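Mycobacterium tuberculosis paralogous family 11 (PDB 4Y9I) probably reduces quinones with electrons from the reduced deazaflavin coenzyme F420, as a small split beta-barrel oxidoreductase of mycobacteria. Local coordinates at residues Met28-Ser41 / His85-Tyr97. Sequence-based numbering, arbitrary orientation.
Sequences MRVEENGKYAMVAS and HWWKLAVEAYPPY
The six-membered ring of W86 rests on the hairpin of strands 22-32 and 35-39, joined by the type I' turn E32 to K35. E32 CB and K35 CB meet W86 CH2, and A37 CB lies 3.7 Å from W86 CE3, E32 CB and A37 CB approaching the ring obliquely, while the backbone oxygens of V30 and K35 meet the indole at its edge, near its plane. CG of W86 stands beside its own backbone N (chi1 -74°), and the indole thus reaches across to the strands although its CB does not point at them. At the turn end, E32 is extended through CB, CG and CD, which brings its carboxylate to the H85 imidazole. H85 NE2 donates to E32 OE1 over 2.7 Å with an N-H...O angle of 172°. The oxygen uses its syn lone pair; the bond is nearly straight and OE1 lies almost in the imidazole plane. L89 CD1 lies against E32 OE2 at 3.7 Å and over the rim of one W86 face.

Farther along helix 80-93, L89 CB and A90 meet V30 CG1 and CG2, and the A90 methyl also meets V39 CG2 at 3.8 Å. V39 CG1 makes a CH-pi contact over one Y97 face, 3.9 Å from the centroid; Y94 CD2 lies over the opposite face. M28, bent at chi2 and chi3, curls its sulfur obliquely to the Y94 ring (SD to centroid 4.8 Å). Two waters bridge Y97 OH to the hairpin backbone: one binds M28 O, A37 O and V39 N, the other V39 O. I112 of strand 110-113 also touches W86. With the axes of strand 35-39 and helix 85-93 78° apart, the geometry is that of a helix packed crosswise on a β-hairpin of the antiparallel barrel, consistent with the split β-barrel fold of the FMN-binding clan.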
ATOM      1  N   MET A  28      -2.899   5.858   2.492  1.00  4.28           N
ATOM      2  CA  MET A  28      -3.141   5.945   3.925  1.00  4.74           C
ATOM      3  C   MET A  28      -2.080   5.124   4.719  1.00  5.49           C
ATOM      4  O   MET A  28      -1.747   3.965   4.335  1.00  6.44           O
ATOM      5  CB  MET A  28      -4.534   5.433   4.292  1.00  5.47           C
ATOM      6  CG  MET A  28      -5.650   6.215   3.557  1.00  6.47           C
ATOM      7  SD  MET A  28      -5.626   7.992   4.010  1.00  7.55           S
ATOM      8  CE  MET A  28      -6.045   7.965   5.798  1.00  7.83           C
ATOM      9  N   ARG A  29      -1.623   5.717   5.795  1.00  5.15           N
ATOM     10  CA  ARG A  29      -0.701   5.056   6.735  1.00  4.38           C
ATOM     11  C   ARG A  29      -1.435   3.949   7.516  1.00  5.42           C
ATOM     12  O   ARG A  29      -2.410   4.211   8.262  1.00  7.90           O
ATOM     13  CB  ARG A  29      -0.138   6.052   7.714  1.00  7.17           C
ATOM     14  CG  ARG A  29       0.902   5.489   8.672  1.00  6.95           C
ATOM     15  CD  ARG A  29       1.494   6.604   9.509  1.00  9.82           C
ATOM     16  NE  ARG A  29       2.545   6.152  10.400  1.00  8.98           N
ATOM     17  CZ  ARG A  29       2.336   5.510  11.547  1.00 12.75           C
ATOM     18  NH1 ARG A  29       1.128   5.248  11.963  1.00 19.65           N
ATOM     19  NH2 ARG A  29       3.357   5.136  12.300  1.00 16.22           N
ATOM     20  N   VAL A  30      -0.936   2.741   7.320  1.00  6.67           N
ATOM     21  CA  VAL A  30      -1.404   1.540   8.043  1.00  6.45           C
ATOM     22  C   VAL A  30      -0.119   0.855   8.498  1.00  8.29           C
ATOM     23  O   VAL A  30       0.627   0.300   7.692  1.00  6.52           O
ATOM     24  CB  VAL A  30      -2.211   0.635   7.139  1.00  5.21           C
ATOM     25  CG1 VAL A  30      -2.683  -0.563   7.919  1.00  7.53           C
ATOM     26  CG2 VAL A  30      -3.385   1.416   6.526  1.00  8.04           C
ATOM     27  N   GLU A  31       0.200   0.963   9.790  1.00  8.68           N
ATOM     28  CA  GLU A  31       1.527   0.622  10.314  1.00  6.89           C
ATOM     29  C   GLU A  31       1.399  -0.239  11.521  1.00  9.76           C
ATOM     30  O   GLU A  31       0.494  -0.053  12.313  1.00  9.12           O
ATOM     31  CB  GLU A  31       2.380   1.890  10.586  1.00  8.60           C
ATOM     32  CG  GLU A  31       3.810   1.602  11.041  1.00  7.51           C
ATOM     33  CD  GLU A  31       3.999   1.346  12.523  1.00 11.03           C
ATOM     34  OE1 GLU A  31       3.063   1.539  13.332  1.00 11.84           O
ATOM     35  OE2 GLU A  31       5.128   0.943  12.821  1.00 11.31           O
ATOM     36  N   GLU A  32       2.344  -1.175  11.692  1.00  7.15           N
ATOM     37  CA  GLU A  32       2.457  -1.977  12.899  1.00  8.29           C
ATOM     38  C   GLU A  32       3.849  -2.515  13.041  1.00  6.34           C
ATOM     39  O   GLU A  32       4.365  -3.201  12.171  1.00  6.87           O
ATOM     40  CB  GLU A  32       1.449  -3.111  12.895  1.00  9.23           C
ATOM     41  CG  GLU A  32       1.471  -3.999  14.148  1.00  8.46           C
ATOM     42  CD  GLU A  32       0.399  -5.079  14.062  1.00  9.70           C
ATOM     43  OE1 GLU A  32       0.563  -6.063  13.301  1.00 10.02           O
ATOM     44  OE2 GLU A  32      -0.617  -4.876  14.759  1.00 12.06           O
ATOM     45  N   ASN A  33       4.461  -2.164  14.154  1.00  7.78           N
ATOM     46  CA  ASN A  33       5.806  -2.708  14.500  1.00  5.25           C
ATOM     47  C   ASN A  33       6.814  -2.601  13.347  1.00  7.66           C
ATOM     48  O   ASN A  33       7.701  -3.482  13.129  1.00  9.81           O
ATOM     49  CB  ASN A  33       5.686  -4.111  15.075  1.00  6.96           C
ATOM     50  CG  ASN A  33       4.909  -4.139  16.367  1.00  9.11           C
ATOM     51  OD1 ASN A  33       4.947  -3.156  17.110  1.00  9.79           O
ATOM     52  ND2 ASN A  33       4.223  -5.237  16.672  1.00  8.42           N
ATOM     53  N   GLY A  34       6.757  -1.435  12.673  1.00  9.15           N
ATOM     54  CA  GLY A  34       7.695  -1.083  11.633  1.00 10.55           C
ATOM     55  C   GLY A  34       7.421  -1.594  10.247  1.00 13.33           C
ATOM     56  O   GLY A  34       8.260  -1.374   9.346  1.00 13.03           O
ATOM     57  N   LYS A  35       6.312  -2.323  10.094  1.00  6.99           N
ATOM     58  CA  LYS A  35       5.813  -2.761   8.791  1.00  6.12           C
ATOM     59  C   LYS A  35       4.618  -1.945   8.390  1.00  4.99           C
ATOM     60  O   LYS A  35       3.864  -1.410   9.234  1.00  6.81           O
ATOM     61  CB  LYS A  35       5.507  -4.267   8.793  1.00  7.98           C
ATOM     62  CG  LYS A  35       6.754  -5.107   9.132  1.00 11.51           C
ATOM     63  CD  LYS A  35       6.548  -6.617   8.920  1.00 13.07           C
ATOM     64  CE  LYS A  35       7.905  -7.381   9.066  1.00 17.95           C
ATOM     65  NZ  LYS A  35       7.740  -8.800   8.643  1.00 16.90           N
ATOM     66  N   TYR A  36       4.425  -1.836   7.087  1.00  5.98           N
ATOM     67  CA  TYR A  36       3.388  -0.990   6.500  1.00  6.60           C
ATOM     68  C   TYR A  36       2.515  -1.782   5.571  1.00  7.70           C
ATOM     69  O   TYR A  36       3.004  -2.767   4.914  1.00  8.01           O
ATOM     70  CB  TYR A  36       3.969   0.198   5.725  1.00  6.25           C
ATOM     71  CG  TYR A  36       4.683   1.221   6.607  1.00  7.06           C
ATOM     72  CD1 TYR A  36       5.988   0.975   7.055  1.00  9.07           C
ATOM     73  CD2 TYR A  36       4.024   2.335   7.108  1.00  6.76           C
ATOM     74  CE1 TYR A  36       6.628   1.853   7.906  1.00  7.85           C
ATOM     75  CE2 TYR A  36       4.671   3.234   7.947  1.00  8.35           C
ATOM     76  CZ  TYR A  36       5.966   2.965   8.386  1.00  8.02           C
ATOM     77  OH  TYR A  36       6.618   3.824   9.219  1.00 11.18           O
ATOM     78  N   ALA A  37       1.247  -1.387   5.418  1.00  6.57           N
ATOM     79  CA  ALA A  37       0.401  -1.963   4.389  1.00  5.64           C
ATOM     80  C   ALA A  37       0.065  -1.004   3.239  1.00  6.35           C
ATOM     81  O   ALA A  37      -0.175   0.196   3.471  1.00  7.65           O
ATOM     82  CB  ALA A  37      -0.896  -2.516   4.967  1.00  6.75           C
ATOM     83  N   MET A  38       0.036  -1.527   2.013  1.00  6.89           N
ATOM     84  CA  MET A  38      -0.455  -0.797   0.822  1.00  5.35           C
ATOM     85  C   MET A  38      -1.814  -1.428   0.509  1.00  6.58           C
ATOM     86  O   MET A  38      -1.894  -2.616   0.054  1.00  6.34           O
ATOM     87  CB  MET A  38       0.447  -1.027  -0.356  1.00  5.85           C
ATOM     88  CG  MET A  38       1.896  -0.540  -0.139  1.00  6.20           C
ATOM     89  SD  MET A  38       3.000  -0.840  -1.520  1.00  7.34           S
ATOM     90  CE  MET A  38       2.460   0.467  -2.580  1.00  5.70           C
ATOM     91  N   VAL A  39      -2.878  -0.706   0.701  1.00  5.24           N
ATOM     92  CA  VAL A  39      -4.244  -1.208   0.368  1.00  5.79           C
ATOM     93  C   VAL A  39      -4.517  -0.843  -1.082  1.00  6.86           C
ATOM     94  O   VAL A  39      -4.553   0.317  -1.458  1.00  8.97           O
ATOM     95  CB  VAL A  39      -5.280  -0.617   1.296  1.00  4.72           C
ATOM     96  CG1 VAL A  39      -6.686  -1.053   0.883  1.00  8.25           C
ATOM     97  CG2 VAL A  39      -4.949  -0.959   2.742  1.00  7.58           C
ATOM     98  N   ALA A  40      -4.633  -1.888  -1.936  1.00  7.01           N
ATOM     99  CA  ALA A  40      -4.804  -1.714  -3.383  1.00  7.19           C
ATOM    100  C   ALA A  40      -6.272  -1.478  -3.796  1.00  9.58           C
ATOM    101  O   ALA A  40      -6.828  -2.231  -4.565  1.00  9.99           O
ATOM    102  CB  ALA A  40      -4.177  -2.919  -4.150  1.00  7.00           C
ATOM    103  N   SER A  41      -6.878  -0.451  -3.189  1.00 10.60           N
ATOM    104  CA  SER A  41      -8.167   0.021  -3.613  1.00 10.23           C
ATOM    105  C   SER A  41      -7.938   1.081  -4.607  1.00 11.83           C
ATOM    106  O   SER A  41      -6.807   1.411  -4.916  1.00 12.92           O
ATOM    107  CB  SER A  41      -8.955   0.512  -2.461  1.00 10.20           C
ATOM    108  OG  SER A  41      -8.244   1.455  -1.710  1.00 13.22           O
ATOM    109  N   HIS A  85      -5.747  -9.620   9.266  1.00  7.45           N
ATOM    110  CA  HIS A  85      -5.194  -8.815  10.345  1.00  5.79           C
ATOM    111  C   HIS A  85      -4.881  -7.381   9.855  1.00  5.93           C
ATOM    112  O   HIS A  85      -5.275  -6.404  10.493  1.00  6.75           O
ATOM    113  CB  HIS A  85      -3.937  -9.496  10.853  1.00  7.80           C
ATOM    114  CG  HIS A  85      -3.161  -8.664  11.802  1.00  7.78           C
ATOM    115  ND1 HIS A  85      -3.623  -8.318  13.054  1.00  8.86           N
ATOM    116  CD2 HIS A  85      -1.955  -8.067  11.684  1.00  7.63           C
ATOM    117  CE1 HIS A  85      -2.731  -7.551  13.655  1.00 12.57           C
ATOM    118  NE2 HIS A  85      -1.721  -7.368  12.835  1.00  8.51           N
ATOM    119  N   TRP A  86      -4.187  -7.286   8.738  1.00  5.79           N
ATOM    120  CA  TRP A  86      -3.838  -5.984   8.199  1.00  6.18           C
ATOM    121  C   TRP A  86      -5.067  -5.237   7.674  1.00  7.79           C
ATOM    122  O   TRP A  86      -5.088  -4.018   7.715  1.00  6.83           O
ATOM    123  CB  TRP A  86      -2.727  -6.122   7.168  1.00  6.04           C
ATOM    124  CG  TRP A  86      -1.429  -6.382   7.824  1.00  7.11           C
ATOM    125  CD1 TRP A  86      -0.851  -7.595   8.064  1.00  9.12           C
ATOM    126  CD2 TRP A  86      -0.498  -5.409   8.285  1.00  6.20           C
ATOM    127  NE1 TRP A  86       0.332  -7.436   8.707  1.00  6.45           N
ATOM    128  CE2 TRP A  86       0.614  -6.110   8.814  1.00  7.06           C
ATOM    129  CE3 TRP A  86      -0.457  -4.014   8.286  1.00  6.36           C
ATOM    130  CZ2 TRP A  86       1.713  -5.447   9.355  1.00  6.32           C
ATOM    131  CZ3 TRP A  86       0.647  -3.405   8.814  1.00  6.91           C
ATOM    132  CH2 TRP A  86       1.701  -4.113   9.303  1.00  7.75           C
ATOM    133  N   TRP A  87      -6.035  -5.978   7.155  1.00  8.12           N
ATOM    134  CA  TRP A  87      -7.342  -5.344   6.783  1.00  5.96           C
ATOM    135  C   TRP A  87      -7.988  -4.652   7.967  1.00 10.20           C
ATOM    136  O   TRP A  87      -8.494  -3.529   7.851  1.00  7.83           O
ATOM    137  CB  TRP A  87      -8.273  -6.358   6.102  1.00  7.28           C
ATOM    138  CG  TRP A  87      -9.526  -5.691   5.620  1.00  7.72           C
ATOM    139  CD1 TRP A  87     -10.768  -5.850   6.169  1.00  9.48           C
ATOM    140  CD2 TRP A  87      -9.673  -4.747   4.545  1.00  8.63           C
ATOM    141  NE1 TRP A  87     -11.692  -5.070   5.477  1.00  7.92           N
ATOM    142  CE2 TRP A  87     -11.059  -4.388   4.489  1.00  7.38           C
ATOM    143  CE3 TRP A  87      -8.794  -4.172   3.625  1.00  7.20           C
ATOM    144  CZ2 TRP A  87     -11.554  -3.487   3.561  1.00  7.13           C
ATOM    145  CZ3 TRP A  87      -9.313  -3.308   2.671  1.00  6.48           C
ATOM    146  CH2 TRP A  87     -10.664  -2.948   2.691  1.00  6.71           C
ATOM    147  N   LYS A  88      -8.014  -5.319   9.110  1.00  6.08           N
ATOM    148  CA  LYS A  88      -8.581  -4.738  10.324  1.00  6.61           C
ATOM    149  C   LYS A  88      -7.833  -3.428  10.655  1.00  7.51           C
ATOM    150  O   LYS A  88      -8.441  -2.427  10.966  1.00  7.20           O
ATOM    151  CB  LYS A  88      -8.432  -5.753  11.475  1.00  8.24           C
ATOM    152  CG  LYS A  88      -9.011  -5.267  12.784  1.00 12.74           C
ATOM    153  CD  LYS A  88      -8.517  -6.062  13.995  1.00 18.60           C
ATOM    154  CE  LYS A  88      -7.050  -5.777  14.333  1.00 33.63           C
ATOM    155  NZ  LYS A  88      -6.717  -6.293  15.681  1.00 28.93           N
ATOM    156  N   LEU A  89      -6.491  -3.457  10.621  1.00  7.32           N
ATOM    157  CA  LEU A  89      -5.701  -2.224  10.884  1.00  8.48           C
ATOM    158  C   LEU A  89      -6.033  -1.144   9.829  1.00  7.02           C
ATOM    159  O   LEU A  89      -6.132   0.011  10.159  1.00  8.24           O
ATOM    160  CB  LEU A  89      -4.207  -2.573  10.765  1.00  7.24           C
ATOM    161  CG  LEU A  89      -3.715  -3.548  11.832  1.00  9.72           C
ATOM    162  CD1 LEU A  89      -2.223  -3.756  11.652  1.00 11.43           C
ATOM    163  CD2 LEU A  89      -4.029  -3.076  13.246  1.00 14.07           C
ATOM    164  N   ALA A  90      -6.236  -1.528   8.577  1.00  7.22           N
ATOM    165  CA  ALA A  90      -6.597  -0.552   7.540  1.00  5.43           C
ATOM    166  C   ALA A  90      -7.959   0.110   7.802  1.00  5.59           C
ATOM    167  O   ALA A  90      -8.106   1.303   7.632  1.00  6.13           O
ATOM    168  CB  ALA A  90      -6.536  -1.196   6.151  1.00  7.22           C
ATOM    169  N   VAL A  91      -8.950  -0.711   8.181  1.00  6.21           N
ATOM    170  CA  VAL A  91     -10.282  -0.209   8.404  1.00  6.48           C
ATOM    171  C   VAL A  91     -10.286   0.691   9.643  1.00  9.49           C
ATOM    172  O   VAL A  91     -11.043   1.676   9.689  1.00  9.32           O
ATOM    173  CB  VAL A  91     -11.299  -1.381   8.446  1.00  6.79           C
ATOM    174  CG1 VAL A  91     -12.645  -0.865   8.913  1.00  7.91           C
ATOM    175  CG2 VAL A  91     -11.446  -1.975   7.055  1.00  6.78           C
ATOM    176  N   GLU A  92      -9.455   0.408  10.635  0.52  9.17           N
ATOM    177  CA  GLU A  92      -9.378   1.305  11.800  0.52  9.24           C
ATOM    178  C   GLU A  92      -8.779   2.649  11.363  0.52 10.72           C
ATOM    179  O   GLU A  92      -9.278   3.708  11.752  0.52 12.07           O
ATOM    180  CB  GLU A  92      -8.558   0.682  12.927  0.52 10.74           C
ATOM    181  CG  GLU A  92      -8.512   1.529  14.213  0.52 13.24           C
ATOM    182  CD  GLU A  92      -9.793   1.539  15.012  0.52 17.32           C
ATOM    183  OE1 GLU A  92     -10.536   0.533  14.963  0.52 26.88           O
ATOM    184  OE2 GLU A  92     -10.039   2.557  15.730  0.52 24.02           O
ATOM    185  N   ALA A  93      -7.748   2.592  10.530  1.00  7.98           N
ATOM    186  CA  ALA A  93      -7.096   3.829  10.026  1.00  7.55           C
ATOM    187  C   ALA A  93      -7.969   4.667   9.113  1.00  9.03           C
ATOM    188  O   ALA A  93      -7.870   5.925   9.122  1.00 10.11           O
ATOM    189  CB  ALA A  93      -5.773   3.508   9.383  1.00  9.56           C
ATOM    190  N   TYR A  94      -8.766   4.009   8.272  1.00  6.86           N
ATOM    191  CA  TYR A  94      -9.506   4.678   7.237  1.00  7.04           C
ATOM    192  C   TYR A  94     -10.822   3.855   7.032  1.00  7.97           C
ATOM    193  O   TYR A  94     -10.907   2.999   6.141  1.00  7.63           O
ATOM    194  CB  TYR A  94      -8.681   4.904   5.951  1.00  7.84           C
ATOM    195  CG  TYR A  94      -9.459   5.740   4.972  1.00  8.88           C
ATOM    196  CD1 TYR A  94      -9.768   7.054   5.269  1.00  7.73           C
ATOM    197  CD2 TYR A  94      -9.936   5.232   3.777  1.00  8.66           C
ATOM    198  CE1 TYR A  94     -10.566   7.829   4.421  1.00  7.57           C
ATOM    199  CE2 TYR A  94     -10.715   6.000   2.919  1.00  8.95           C
ATOM    200  CZ  TYR A  94     -11.053   7.304   3.273  1.00  8.35           C
ATOM    201  OH  TYR A  94     -11.842   8.005   2.445  1.00  8.19           O
ATOM    202  N   PRO A  95     -11.819   4.135   7.874  1.00  7.82           N
ATOM    203  CA  PRO A  95     -13.048   3.319   7.788  1.00  7.72           C
ATOM    204  C   PRO A  95     -13.676   3.153   6.422  1.00  7.63           C
ATOM    205  O   PRO A  95     -14.238   2.069   6.166  1.00  8.00           O
ATOM    206  CB  PRO A  95     -14.007   4.072   8.767  1.00  9.26           C
ATOM    207  CG  PRO A  95     -13.059   4.572   9.826  1.00  7.86           C
ATOM    208  CD  PRO A  95     -11.791   4.935   9.111  1.00  8.75           C
ATOM    209  N   PRO A  96     -13.657   4.170   5.525  1.00  7.00           N
ATOM    210  CA  PRO A  96     -14.268   3.919   4.247  1.00  7.11           C
ATOM    211  C   PRO A  96     -13.653   2.784   3.403  1.00  8.02           C
ATOM    212  O   PRO A  96     -14.296   2.329   2.480  1.00  9.70           O
ATOM    213  CB  PRO A  96     -14.162   5.276   3.538  1.00  8.71           C
ATOM    214  CG  PRO A  96     -14.087   6.268   4.674  1.00  6.65           C
ATOM    215  CD  PRO A  96     -13.211   5.582   5.678  1.00  8.49           C
ATOM    216  N   TYR A  97     -12.475   2.291   3.768  1.00  8.48           N
ATOM    217  CA  TYR A  97     -11.967   1.079   3.130  1.00  6.48           C
ATOM    218  C   TYR A  97     -13.007  -0.051   3.178  1.00  9.26           C
ATOM    219  O   TYR A  97     -13.182  -0.766   2.219  1.00  7.16           O
ATOM    220  CB  TYR A  97     -10.679   0.595   3.763  1.00  6.11           C
ATOM    221  CG  TYR A  97      -9.407   1.298   3.342  1.00  5.16           C
ATOM    222  CD1 TYR A  97      -9.171   1.596   1.986  1.00  5.84           C
ATOM    223  CD2 TYR A  97      -8.415   1.563   4.277  1.00  5.81           C
ATOM    224  CE1 TYR A  97      -7.973   2.162   1.597  1.00  6.95           C
ATOM    225  CE2 TYR A  97      -7.198   2.128   3.880  1.00  7.07           C
ATOM    226  CZ  TYR A  97      -6.984   2.427   2.546  1.00  7.25           C
ATOM    227  OH  TYR A  97      -5.741   2.960   2.149  1.00  5.50           O
TER
HETATM  228  O   HOH W   1      -2.751   1.788   2.332  1.00  9.45           O
HETATM  229  O   HOH W   2      -5.251   2.774  -0.585  1.00  8.35           O